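Local structure of sialidase B (Streptococcus pneumoniae serotype 4, 4XJW) at residues 201-210 / 222-232; 256-264 / 280-288. The protein cleaves terminal sialic acid residues from oligosaccharides, glycoproteins and glycolipids, acting as an intramolecular trans-sialidase of glycosyl hydrolase family 33. The protein carries 1 engineered substitution. One frame throughout, in Å; residues are numbered along the deposited sequence.

Contact 1. Residues 201-210 / 222-232. With DMS (dimethyl sulfoxide), chain C.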
loop_
_atom_site.group_PDB
_atom_site.type_symbol
_atom_site.label_atom_id
_atom_site.label_comp_id
_atom_site.label_asym_id
_atom_site.label_seq_id
_atom_site.Cartn_x
_atom_site.Cartn_y
_atom_site.Cartn_z
ATOM N N THR A 201 3.405 13.383 -4.604
ATOM C CA THR A 201 2.091 12.864 -4.994
ATOM C C THR A 201 0.959 13.572 -4.265
ATOM O O THR A 201 -0.160 13.653 -4.781
ATOM C CB THR A 201 1.933 11.340 -4.753
ATOM O OG1 THR A 201 1.891 11.055 -3.346
ATOM C CG2 THR A 201 3.055 10.556 -5.418
ATOM N N GLN A 202 1.270 14.084 -3.075
ATOM C CA GLN A 202 0.285 14.656 -2.156
ATOM C C GLN A 202 -0.829 13.690 -1.760
ATOM O O GLN A 202 -1.863 14.100 -1.229
ATOM C CB GLN A 202 -0.266 15.981 -2.690
ATOM C CG GLN A 202 0.791 17.081 -2.704
ATOM C CD GLN A 202 1.226 17.507 -1.307
ATOM O OE1 GLN A 202 2.328 17.177 -0.848
ATOM N NE2 GLN A 202 0.377 18.267 -0.634
ATOM N N ALA A 203 -0.610 12.401 -1.987
ATOM C CA ALA A 203 -1.506 11.421 -1.392
ATOM C C ALA A 203 -1.013 11.099 -0.001
ATOM O O ALA A 203 0.187 10.953 0.233
ATOM C CB ALA A 203 -1.562 10.156 -2.228
ATOM N N ASN A 204 -1.942 10.972 0.933
ATOM C CA ASN A 204 -1.572 10.621 2.289
ATOM C C ASN A 204 -1.474 9.114 2.488
ATOM O O ASN A 204 -0.993 8.663 3.526
ATOM C CB ASN A 204 -2.569 11.234 3.284
ATOM C CG ASN A 204 -1.999 11.371 4.696
ATOM O OD1 ASN A 204 -0.788 11.529 4.895
ATOM N ND2 ASN A 204 -2.884 11.318 5.691
ATOM N N TYR A 205 -1.907 8.336 1.489
ATOM C CA TYR A 205 -1.964 6.870 1.620
ATOM C C TYR A 205 -1.413 6.187 0.381
ATOM O O TYR A 205 -1.485 6.739 -0.717
ATOM C CB TYR A 205 -3.399 6.403 1.906
ATOM C CG TYR A 205 -4.001 7.173 3.059
ATOM C CD1 TYR A 205 -3.729 6.809 4.381
ATOM C CD2 TYR A 205 -4.749 8.315 2.821
ATOM C CE1 TYR A 205 -4.236 7.546 5.447
ATOM C CE2 TYR A 205 -5.258 9.059 3.871
ATOM C CZ TYR A 205 -4.993 8.678 5.166
ATOM O OH TYR A 205 -5.487 9.443 6.187
ATOM N N PHE A 206 -0.854 4.993 0.566
ATOM C CA PHE A 206 -0.296 4.222 -0.545
ATOM C C PHE A 206 -0.652 2.770 -0.367
ATOM O O PHE A 206 -0.730 2.279 0.763
ATOM C CB PHE A 206 1.228 4.375 -0.618
ATOM C CG PHE A 206 1.660 5.780 -0.838
ATOM C CD1 PHE A 206 1.691 6.312 -2.117
ATOM C CD2 PHE A 206 1.966 6.591 0.240
ATOM C CE1 PHE A 206 2.041 7.624 -2.320
ATOM C CE2 PHE A 206 2.344 7.907 0.044
ATOM C CZ PHE A 206 2.368 8.430 -1.237
ATOM N N ARG A 207 -0.878 2.084 -1.487
ATOM C CA ARG A 207 -1.184 0.656 -1.470
ATOM C C ARG A 207 -0.697 0.061 -2.778
ATOM O O ARG A 207 -0.450 0.780 -3.756
ATOM C CB ARG A 207 -2.694 0.361 -1.325
ATOM C CG ARG A 207 -3.256 0.385 0.129
ATOM C CD ARG A 207 -4.306 -0.727 0.351
ATOM N NE ARG A 207 -3.782 -2.086 0.266
ATOM C CZ ARG A 207 -4.540 -3.186 0.194
ATOM N NH1 ARG A 207 -5.865 -3.075 0.196
ATOM N NH2 ARG A 207 -3.971 -4.408 0.117
ATOM N N ILE A 208 -0.572 -1.260 -2.790
ATOM C CA ILE A 208 -0.321 -2.033 -4.007
ATOM C C ILE A 208 1.052 -1.739 -4.644
ATOM O O ILE A 208 1.131 -1.263 -5.774
ATOM C CB ILE A 208 -1.430 -1.837 -5.086
ATOM C CG1 ILE A 208 -2.827 -1.674 -4.476
ATOM C CG2 ILE A 208 -1.453 -3.025 -6.024
ATOM C CD1 ILE A 208 -3.288 -2.849 -3.616
ATOM N N PRO A 209 2.140 -2.041 -3.925
ATOM C CA PRO A 209 3.492 -1.749 -4.418
ATOM C C PRO A 209 3.935 -2.722 -5.497
ATOM O O PRO A 209 3.521 -3.891 -5.508
ATOM C CB PRO A 209 4.358 -1.981 -3.183
ATOM C CG PRO A 209 3.588 -3.001 -2.373
ATOM C CD PRO A 209 2.152 -2.631 -2.573
ATOM N N THR A 210 4.810 -2.245 -6.381
ATOM C CA THR A 210 5.472 -3.087 -7.377
ATOM C C THR A 210 6.964 -2.749 -7.391
ATOM O O THR A 210 7.373 -1.670 -6.940
ATOM C CB THR A 210 4.888 -2.932 -8.801
ATOM O OG1 THR A 210 5.439 -1.766 -9.425
ATOM C CG2 THR A 210 3.346 -2.839 -8.774
ATOM N N SER A 222 6.266 1.028 -8.883
ATOM C CA SER A 222 4.992 1.741 -9.012
ATOM C C SER A 222 4.094 1.467 -7.813
ATOM O O SER A 222 4.352 0.544 -7.028
ATOM C CB SER A 222 4.269 1.430 -10.327
ATOM O OG SER A 222 3.883 0.074 -10.423
ATOM N N ILE A 223 3.059 2.291 -7.664
ATOM C CA ILE A 223 2.217 2.265 -6.473
ATOM C C ILE A 223 0.899 2.958 -6.763
ATOM O O ILE A 223 0.819 3.804 -7.658
ATOM C CB ILE A 223 2.947 2.962 -5.285
ATOM C CG1 ILE A 223 2.293 2.629 -3.945
ATOM C CG2 ILE A 223 2.934 4.472 -5.418
ATOM C CD1 ILE A 223 3.129 1.801 -3.075
ATOM N N ASP A 224 -0.140 2.564 -6.031
ATOM C CA ASP A 224 -1.371 3.348 -5.941
ATOM C C ASP A 224 -1.133 4.477 -4.948
ATOM O O ASP A 224 -0.844 4.215 -3.780
ATOM C CB ASP A 224 -2.509 2.505 -5.354
ATOM C CG ASP A 224 -3.167 1.555 -6.345
ATOM O OD1 ASP A 224 -2.560 1.107 -7.338
ATOM O OD2 ASP A 224 -4.340 1.214 -6.070
ATOM N N ALA A 225 -1.240 5.717 -5.418
ATOM C CA ALA A 225 -1.238 6.891 -4.568
ATOM C C ALA A 225 -2.721 7.105 -4.239
ATOM O O ALA A 225 -3.494 7.528 -5.100
ATOM C CB ALA A 225 -0.661 8.088 -5.318
ATOM N N ARG A 226 -3.118 6.771 -3.015
ATOM C CA ARG A 226 -4.533 6.753 -2.667
ATOM C C ARG A 226 -4.891 7.967 -1.816
ATOM O O ARG A 226 -4.316 8.191 -0.739
ATOM C CB ARG A 226 -4.893 5.433 -1.974
ATOM C CG ARG A 226 -4.652 4.195 -2.848
ATOM C CD ARG A 226 -5.550 3.035 -2.446
ATOM N NE ARG A 226 -5.414 1.916 -3.374
ATOM C CZ ARG A 226 -6.057 0.762 -3.250
ATOM N NH1 ARG A 226 -6.884 0.573 -2.225
ATOM N NH2 ARG A 226 -5.874 -0.193 -4.150
ATOM N N TYR A 227 -5.837 8.761 -2.311
ATOM C CA TYR A 227 -6.119 10.052 -1.686
ATOM C C TYR A 227 -7.217 10.000 -0.627
ATOM O O TYR A 227 -7.109 10.689 0.387
ATOM C CB TYR A 227 -6.417 11.122 -2.753
ATOM C CG TYR A 227 -5.224 11.379 -3.635
ATOM C CD1 TYR A 227 -4.947 10.545 -4.720
ATOM C CD2 TYR A 227 -4.348 12.429 -3.362
ATOM C CE1 TYR A 227 -3.830 10.755 -5.517
ATOM C CE2 TYR A 227 -3.218 12.649 -4.160
ATOM C CZ TYR A 227 -2.978 11.807 -5.234
ATOM O OH TYR A 227 -1.876 12.000 -6.038
ATOM N N GLY A 228 -8.243 9.185 -0.875
ATOM C CA GLY A 228 -9.416 9.093 -0.013
ATOM C C GLY A 228 -9.290 7.966 0.994
ATOM O O GLY A 228 -10.087 7.011 1.006
ATOM N N GLY A 229 -8.289 8.068 1.861
ATOM C CA GLY A 229 -7.964 6.965 2.746
ATOM C C GLY A 229 -7.393 5.810 1.934
ATOM O O GLY A 229 -6.997 5.992 0.781
ATOM N N THR A 230 -7.376 4.616 2.515
ATOM C CA THR A 230 -6.802 3.441 1.852
ATOM C C THR A 230 -7.790 2.654 0.992
ATOM O O THR A 230 -7.409 1.652 0.386
ATOM C CB THR A 230 -6.125 2.506 2.857
ATOM O OG1 THR A 230 -7.034 2.228 3.934
ATOM C CG2 THR A 230 -4.854 3.132 3.409
ATOM N N HIS A 231 -9.049 3.107 0.929
ATOM C CA HIS A 231 -10.099 2.382 0.202
ATOM C C HIS A 231 -9.756 2.088 -1.264
ATOM O O HIS A 231 -9.172 2.930 -1.964
ATOM C CB HIS A 231 -11.410 3.169 0.196
ATOM C CG HIS A 231 -11.998 3.414 1.546
ATOM N ND1 HIS A 231 -12.172 2.419 2.486
ATOM C CD2 HIS A 231 -12.489 4.549 2.105
ATOM C CE1 HIS A 231 -12.733 2.930 3.569
ATOM N NE2 HIS A 231 -12.938 4.221 3.359
ATOM N N ASP A 232 -10.149 0.906 -1.735
ATOM C CA ASP A 232 -10.124 0.631 -3.165
ATOM C C ASP A 232 -11.113 1.568 -3.865
ATOM O O ASP A 232 -11.975 2.172 -3.215
ATOM C CB ASP A 232 -10.584 -0.798 -3.488
ATOM C CG ASP A 232 -9.682 -1.882 -2.923
ATOM O OD1 ASP A 232 -8.619 -1.583 -2.361
ATOM O OD2 ASP A 232 -10.083 -3.068 -3.037
HETATM S S DMS C . -6.432 -4.518 -4.642
HETATM O O DMS C . -6.376 -3.082 -5.081
HETATM C C1 DMS C . -6.587 -4.541 -2.834
HETATM C C2 DMS C . -8.091 -5.127 -5.055
HETATM O O HOH W 1 -4.685 12.125 0.801
HETATM O O HOH W 2 -0.270 -0.236 -8.000
#
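Y205 and R226 are a hydrogen-bonded antiparallel pair: R226 N gives a firm bond to Y205 O (2.8 Å), while the return from Y205 N to R226 O is weak. R207 and D224 form the next such pair, bonded both ways, and T210 N reaches S222 O. At that end two hydroxyls meet, T210 OG1 and S222 OG being 2.6 Å apart.

The charged side chains gather on the face of Y205, R207, D224 and R226. Extended from CG to NE, R226 brings its guanidinium to two carboxylates: NE and NH2 both grip D224 OD2, and NH1 meets the anti lone pair of D232 OD1 at 2.8 Å. NH1 also donates to T230 O, so the bonds fix the rotation of the flat group. R207 CB lies over its face, 3.7 Å from R226 NE. R207 NE is salt-bridged to E631, whereas R207 NH1 lies 4.0 Å from D232 OD1, which is well out of the guanidinium plane, so only the charges are near. By similarity R207 binds the substrate and D232 is the proton acceptor; R226 probably helps to hold D232 in place. A dimethyl sulfoxide, probably from the crystallisation liquor, accepts through its O from R226 NH2 at the guanidinium edge; its C1 is 3.4 Å from R207 NH1, so it probably occupies part of the substrate site.

Apolar contacts fill the other face, where small A225 lets F206 CE1 approach its CB to 4.1 Å. Beyond the strands, A203 CB sits over the face of the Y227 ring, 3.6 Å from its centroid, and Y227 OH donates to T201 O. G229, with positive phi and no side chain, sets its CA over the Y205 ring.

Strand 205-213 is outermost in a four-stranded antiparallel sheet, followed by 219-226 and 237-244; F206, P209 and I223 touch strand 647-652, while D224 and R226 face strand 286-294.

Contact 2. Residues 256-264 / 280-288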
loop_
_atom_site.group_PDB
_atom_site.type_symbol
_atom_site.label_atom_id
_atom_site.label_comp_id
_atom_site.label_asym_id
_atom_site.label_seq_id
_atom_site.Cartn_x
_atom_site.Cartn_y
_atom_site.Cartn_z
ATOM N N PHE A 256 3.922 10.932 -11.599
ATOM C CA PHE A 256 2.744 10.142 -11.960
ATOM C C PHE A 256 2.930 9.437 -13.289
ATOM O O PHE A 256 3.420 10.029 -14.254
ATOM C CB PHE A 256 1.463 10.992 -12.033
ATOM C CG PHE A 256 1.065 11.615 -10.733
ATOM C CD1 PHE A 256 0.691 10.824 -9.651
ATOM C CD2 PHE A 256 1.036 12.994 -10.590
ATOM C CE1 PHE A 256 0.324 11.411 -8.444
ATOM C CE2 PHE A 256 0.669 13.584 -9.397
ATOM C CZ PHE A 256 0.310 12.794 -8.320
ATOM N N ALA A 257 2.518 8.171 -13.326
ATOM C CA ALA A 257 2.415 7.402 -14.559
ATOM C C ALA A 257 1.020 7.513 -15.165
ATOM O O ALA A 257 0.871 7.558 -16.394
ATOM C CB ALA A 257 2.778 5.942 -14.324
ATOM N N MET A 258 -0.000 7.523 -14.309
ATOM C CA MET A 258 -1.387 7.729 -14.736
ATOM C C MET A 258 -2.079 8.592 -13.702
ATOM O O MET A 258 -1.988 8.327 -12.497
ATOM C CB MET A 258 -2.145 6.396 -14.866
ATOM C CG MET A 258 -1.599 5.458 -15.933
ATOM S SD MET A 258 -2.639 4.000 -16.126
ATOM C CE MET A 258 -1.650 3.064 -17.292
ATOM N N LYS A 259 -2.776 9.623 -14.166
ATOM C CA LYS A 259 -3.460 10.524 -13.255
ATOM C C LYS A 259 -4.703 11.106 -13.900
ATOM O O LYS A 259 -4.799 11.206 -15.133
ATOM C CB LYS A 259 -2.536 11.659 -12.839
ATOM C CG LYS A 259 -2.295 12.648 -13.961
ATOM C CD LYS A 259 -1.493 13.841 -13.490
ATOM C CE LYS A 259 -2.120 14.400 -12.240
ATOM N NZ LYS A 259 -1.435 15.621 -11.733
ATOM N N PHE A 260 -5.658 11.470 -13.049
ATOM C CA PHE A 260 -6.845 12.210 -13.443
ATOM C C PHE A 260 -6.894 13.490 -12.633
ATOM O O PHE A 260 -6.344 13.559 -11.529
ATOM C CB PHE A 260 -8.110 11.413 -13.130
ATOM C CG PHE A 260 -8.425 10.339 -14.122
ATOM C CD1 PHE A 260 -8.476 10.615 -15.482
ATOM C CD2 PHE A 260 -8.694 9.044 -13.693
ATOM C CE1 PHE A 260 -8.807 9.617 -16.399
ATOM C CE2 PHE A 260 -9.014 8.045 -14.607
ATOM C CZ PHE A 260 -9.066 8.334 -15.954
ATOM N N ASN A 261 -7.568 14.502 -13.174
ATOM C CA ASN A 261 -7.580 15.816 -12.540
ATOM C C ASN A 261 -8.970 16.337 -12.224
ATOM O O ASN A 261 -9.142 17.524 -11.899
ATOM C CB ASN A 261 -6.802 16.821 -13.386
ATOM C CG ASN A 261 -5.307 16.557 -13.355
ATOM O OD1 ASN A 261 -4.733 16.315 -12.290
ATOM N ND2 ASN A 261 -4.680 16.572 -14.516
ATOM N N ASP A 262 -9.954 15.445 -12.290
ATOM C CA ASP A 262 -11.315 15.807 -11.929
ATOM C C ASP A 262 -11.444 16.155 -10.440
ATOM O O ASP A 262 -12.289 16.970 -10.061
ATOM C CB ASP A 262 -12.326 14.723 -12.350
ATOM C CG ASP A 262 -11.924 13.304 -11.927
ATOM O OD1 ASP A 262 -10.722 12.954 -11.986
ATOM O OD2 ASP A 262 -12.837 12.518 -11.584
ATOM N N TYR A 263 -10.608 15.538 -9.608
ATOM C CA TYR A 263 -10.490 15.913 -8.204
ATOM C C TYR A 263 -9.075 16.382 -7.886
ATOM O O TYR A 263 -8.103 15.865 -8.450
ATOM C CB TYR A 263 -10.855 14.734 -7.306
ATOM C CG TYR A 263 -12.338 14.564 -7.092
ATOM C CD1 TYR A 263 -13.191 14.332 -8.167
ATOM C CD2 TYR A 263 -12.882 14.634 -5.826
ATOM C CE1 TYR A 263 -14.555 14.167 -7.988
ATOM C CE2 TYR A 263 -14.263 14.461 -5.623
ATOM C CZ TYR A 263 -15.085 14.234 -6.715
ATOM O OH TYR A 263 -16.444 14.081 -6.544
ATOM N N GLU A 264 -8.972 17.373 -6.997
ATOM C CA GLU A 264 -7.687 17.900 -6.536
ATOM C C GLU A 264 -6.849 16.826 -5.831
ATOM O O GLU A 264 -7.386 15.955 -5.154
ATOM C CB GLU A 264 -7.926 19.091 -5.594
ATOM C CG GLU A 264 -6.661 19.737 -5.014
ATOM C CD GLU A 264 -6.940 20.678 -3.842
ATOM O OE1 GLU A 264 -8.073 20.687 -3.316
ATOM O OE2 GLU A 264 -6.014 21.410 -3.441
ATOM N N GLN A 280 -16.045 7.490 1.657
ATOM C CA GLN A 280 -15.374 7.111 0.427
ATOM C C GLN A 280 -15.653 8.146 -0.649
ATOM O O GLN A 280 -16.805 8.492 -0.882
ATOM C CB GLN A 280 -15.899 5.739 0.005
ATOM C CG GLN A 280 -15.245 5.143 -1.207
ATOM C CD GLN A 280 -15.694 3.713 -1.451
ATOM O OE1 GLN A 280 -16.804 3.331 -1.078
ATOM N NE2 GLN A 280 -14.822 2.908 -2.060
ATOM N N ILE A 281 -14.603 8.657 -1.290
ATOM C CA ILE A 281 -14.761 9.624 -2.363
ATOM C C ILE A 281 -15.545 8.947 -3.479
ATOM O O ILE A 281 -15.137 7.911 -3.995
ATOM C CB ILE A 281 -13.411 10.116 -2.911
ATOM C CG1 ILE A 281 -12.582 10.781 -1.808
ATOM C CG2 ILE A 281 -13.650 11.082 -4.089
ATOM C CD1 ILE A 281 -11.228 11.357 -2.278
ATOM N N SER A 282 -16.685 9.523 -3.834
ATOM C CA SER A 282 -17.648 8.804 -4.656
ATOM C C SER A 282 -17.916 9.387 -6.036
ATOM O O SER A 282 -18.670 8.797 -6.809
ATOM C CB SER A 282 -18.962 8.631 -3.893
ATOM O OG SER A 282 -18.776 7.849 -2.732
ATOM N N GLY A 283 -17.299 10.523 -6.356
ATOM C CA GLY A 283 -17.492 11.139 -7.657
ATOM C C GLY A 283 -16.242 11.260 -8.518
ATOM O O GLY A 283 -16.275 11.913 -9.562
ATOM N N SER A 284 -15.155 10.616 -8.093
ATOM C CA SER A 284 -13.860 10.717 -8.774
ATOM C C SER A 284 -13.550 9.526 -9.654
ATOM O O SER A 284 -13.887 8.385 -9.328
ATOM C CB SER A 284 -12.738 10.862 -7.749
ATOM O OG SER A 284 -11.471 10.964 -8.388
ATOM N N ALA A 285 -12.893 9.798 -10.779
ATOM C CA ALA A 285 -12.280 8.734 -11.576
ATOM C C ALA A 285 -11.014 8.270 -10.847
ATOM O O ALA A 285 -10.471 8.986 -9.997
ATOM C CB ALA A 285 -11.963 9.241 -12.975
ATOM N N SER A 286 -10.547 7.065 -11.155
ATOM C CA SER A 286 -9.352 6.558 -10.499
ATOM C C SER A 286 -8.636 5.514 -11.343
ATOM O O SER A 286 -9.197 4.958 -12.289
ATOM C CB SER A 286 -9.682 5.984 -9.119
ATOM O OG SER A 286 -10.585 4.880 -9.226
ATOM N N PHE A 287 -7.379 5.267 -10.986
ATOM C CA PHE A 287 -6.641 4.113 -11.494
ATOM C C PHE A 287 -6.375 3.209 -10.312
ATOM O O PHE A 287 -6.317 3.673 -9.180
ATOM C CB PHE A 287 -5.312 4.525 -12.124
ATOM C CG PHE A 287 -5.453 5.509 -13.255
ATOM C CD1 PHE A 287 -5.437 6.880 -13.003
ATOM C CD2 PHE A 287 -5.581 5.066 -14.567
ATOM C CE1 PHE A 287 -5.554 7.792 -14.050
ATOM C CE2 PHE A 287 -5.712 5.970 -15.620
ATOM C CZ PHE A 287 -5.702 7.338 -15.352
ATOM N N ILE A 288 -6.220 1.915 -10.550
ATOM C CA ILE A 288 -5.984 1.015 -9.428
ATOM C C ILE A 288 -5.281 -0.245 -9.915
ATOM O O ILE A 288 -5.593 -0.729 -10.994
ATOM C CB ILE A 288 -7.312 0.719 -8.679
ATOM C CG1 ILE A 288 -7.101 -0.296 -7.544
ATOM C CG2 ILE A 288 -8.403 0.262 -9.670
ATOM C CD1 ILE A 288 -8.275 -0.356 -6.564
HETATM O O HOH W 3 -9.584 12.708 -9.607
HETATM O O HOH W 4 -15.404 13.219 -11.807
#
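F287 slots its ring between M258 and F260, a flat side chain suited to a narrow gap between two others. Followed outward, F287 CB leads to CG, which lies 3.8 Å from M258 CB. On one branch CD2 meets M258 SD at 3.5 Å, a Met-aromatic contact, and CE2 continues along the same methionine. On the other, CE1 comes to 3.3 Å from K259 N and also touches F260 CD2. The tip, CZ, lies 3.5 Å from F260 CE2. M258 CB thus sits over the ring centre on one face, while F260 covers the opposite face in an offset stack, centroids 4.4 Å apart and planes at 14°. The small A285 lets its CB rest on the far face of F260.

D262 adds the polar tie: A285 N points almost straight (174°) at the syn lone pair of D262 OD2, 2.8 Å away. Two waters bridge the same carboxylate to S284 OG and G283 O. Next to it, S284 CB lies over the Y263 ring, whose OH bonds to E395. Here the loop after strand 255-256 is packed against the loop 281-285 and the start of strand 286-294, joining neighbouring sheets of a sialidase beta-propeller.

Along the chain contact 1 closes before contact 2 opens, and their centres lie 11 Å apart. Contact 1 joins the first two strands of the four-stranded sheet that ends at strand 255-256; contact 2 follows the chain out of that sheet and into strand 286-294, in the next sheet of the propeller. They touch directly: I288 packs against D224 and R226, F256 CZ meets Y227 OH, and Q280 NE2 probably donates a hydrogen bond to D232 O. Contact 1 holds R207, close to Y615 and R581, and D232; contact 2 lies beside it, the S286 and D232 side chains being about 8 Å apart, and probably continues the framework of the active site into the adjoining sheet.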